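Local structure of zinc-binding protein TroA (Treponema pallidum, 1K0F) at residues R130-T133 with Q134-Q137. The protein binds zinc with high affinity in the periplasm and delivers it to the membrane permease of an ABC transporter for import into the cell. Residues are numbered along the deposited sequence; the frame is centred on the assembly and turned at random.
Sequences REFT and QRYQ
Q134 sends its backbone N to R130 O at 3.0 Å in a nearly straight bond (N-H...O 177°), the first of four i to i+4 bonds between 130-133 and 134-137. R135 comes next, with a side chain that touches both E131 and F132. Its N reaches E131 O at 3.3 Å, from above the carbonyl plane. The chain is extended from CG to NE (chi2 -176°), which brings the guanidinium up to E131 CB and alongside the F132 ring. E131 CB sits over the centre of one guanidinium face, 4.0 Å from R135 CZ. R135 NH1 meets the rim of the F132 ring, 3.1 Å from F132 CE1; each group meets the other at its edge, near its plane, with the planes turned 47° apart. The same NH1 is salt-bridged to D23 and hydrogen-bonded to I19 O, two partners that fix the group beside the ring. The carboxylate of E131 stays apart, its OE2 5.7 Å from R135 NH2. Y136 gives a weak backbone bond to F132 O, while its ring turns away to stack on Y118. Q137 closes the run: its N bonds to T133 O at 2.9 Å, and its OE1 lies 3.4 Å from T133 CG2. T133 OG1 is taken up by Y118 and T129 O. This is alpha-helical i to i+4 bonding with i+3 and i+4 side-chain contacts, near the start of helix 129-156, the long backbone helix of this solute-binding protein family, where F132 and Y136 pack against helix 107-124.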
# COMPACT_ATOMS: atom_id res chain seq x y z
N ARG A 130 -25.24 0.61 -12.54
CA ARG A 130 -25.69 1.91 -12.05
C ARG A 130 -25.25 2.21 -10.62
O ARG A 130 -24.67 3.26 -10.34
CB ARG A 130 -27.22 2.00 -12.15
CG ARG A 130 -27.73 3.43 -12.19
CD ARG A 130 -29.10 3.52 -11.56
NE ARG A 130 -30.06 2.64 -12.20
CZ ARG A 130 -30.30 2.63 -13.51
NH1 ARG A 130 -29.64 3.46 -14.31
NH2 ARG A 130 -31.19 1.79 -14.02
N GLU A 131 -25.54 1.29 -9.71
CA GLU A 131 -25.18 1.47 -8.32
C GLU A 131 -23.68 1.31 -8.10
O GLU A 131 -23.13 1.89 -7.17
CB GLU A 131 -25.95 0.48 -7.43
CG GLU A 131 -26.14 -0.89 -8.04
CD GLU A 131 -27.43 -1.00 -8.82
OE1 GLU A 131 -27.41 -0.69 -10.03
OE2 GLU A 131 -28.45 -1.40 -8.23
N PHE A 132 -23.03 0.51 -8.94
CA PHE A 132 -21.59 0.31 -8.82
C PHE A 132 -20.87 1.48 -9.44
O PHE A 132 -19.69 1.69 -9.19
CB PHE A 132 -21.16 -0.97 -9.51
CG PHE A 132 -21.41 -2.21 -8.71
CD1 PHE A 132 -21.96 -2.13 -7.44
CD2 PHE A 132 -21.10 -3.46 -9.23
CE1 PHE A 132 -22.20 -3.28 -6.70
CE2 PHE A 132 -21.33 -4.61 -8.50
CZ PHE A 132 -21.88 -4.52 -7.23
N THR A 133 -21.59 2.24 -10.25
CA THR A 133 -21.02 3.39 -10.92
C THR A 133 -21.09 4.60 -10.04
O THR A 133 -20.08 5.23 -9.74
CB THR A 133 -21.75 3.71 -12.23
OG1 THR A 133 -21.34 2.79 -13.25
CG2 THR A 133 -21.43 5.13 -12.69
N GLN A 134 -22.29 4.95 -9.62
CA GLN A 134 -22.44 6.11 -8.78
C GLN A 134 -21.60 5.97 -7.50
O GLN A 134 -20.83 6.87 -7.16
CB GLN A 134 -23.91 6.32 -8.45
CG GLN A 134 -24.12 7.28 -7.33
CD GLN A 134 -24.77 6.60 -6.16
OE1 GLN A 134 -24.17 6.44 -5.10
NE2 GLN A 134 -26.03 6.19 -6.35
N ARG A 135 -21.73 4.85 -6.81
CA ARG A 135 -20.95 4.62 -5.60
C ARG A 135 -19.50 4.86 -5.98
O ARG A 135 -18.78 5.59 -5.31
CB ARG A 135 -21.08 3.17 -5.13
CG ARG A 135 -22.40 2.81 -4.49
CD ARG A 135 -22.35 1.38 -4.01
NE ARG A 135 -23.65 0.82 -3.65
CZ ARG A 135 -24.04 -0.40 -3.98
NH1 ARG A 135 -23.23 -1.19 -4.67
NH2 ARG A 135 -25.23 -0.86 -3.60
N TYR A 136 -19.08 4.23 -7.06
CA TYR A 136 -17.72 4.36 -7.55
C TYR A 136 -17.32 5.82 -7.56
O TYR A 136 -16.38 6.21 -6.87
CB TYR A 136 -17.63 3.78 -8.96
CG TYR A 136 -16.40 4.19 -9.72
CD1 TYR A 136 -15.15 4.23 -9.09
CD2 TYR A 136 -16.48 4.52 -11.07
CE1 TYR A 136 -14.01 4.59 -9.80
CE2 TYR A 136 -15.35 4.88 -11.79
CZ TYR A 136 -14.11 4.91 -11.15
OH TYR A 136 -12.98 5.25 -11.87
N GLN A 137 -18.02 6.64 -8.35
CA GLN A 137 -17.71 8.06 -8.43
C GLN A 137 -17.51 8.61 -7.04
O GLN A 137 -16.52 9.28 -6.75
CB GLN A 137 -18.83 8.82 -9.11
CG GLN A 137 -19.12 8.35 -10.51
CD GLN A 137 -20.49 8.78 -10.97
OE1 GLN A 137 -20.92 8.43 -12.07
NE2 GLN A 137 -21.18 9.56 -10.14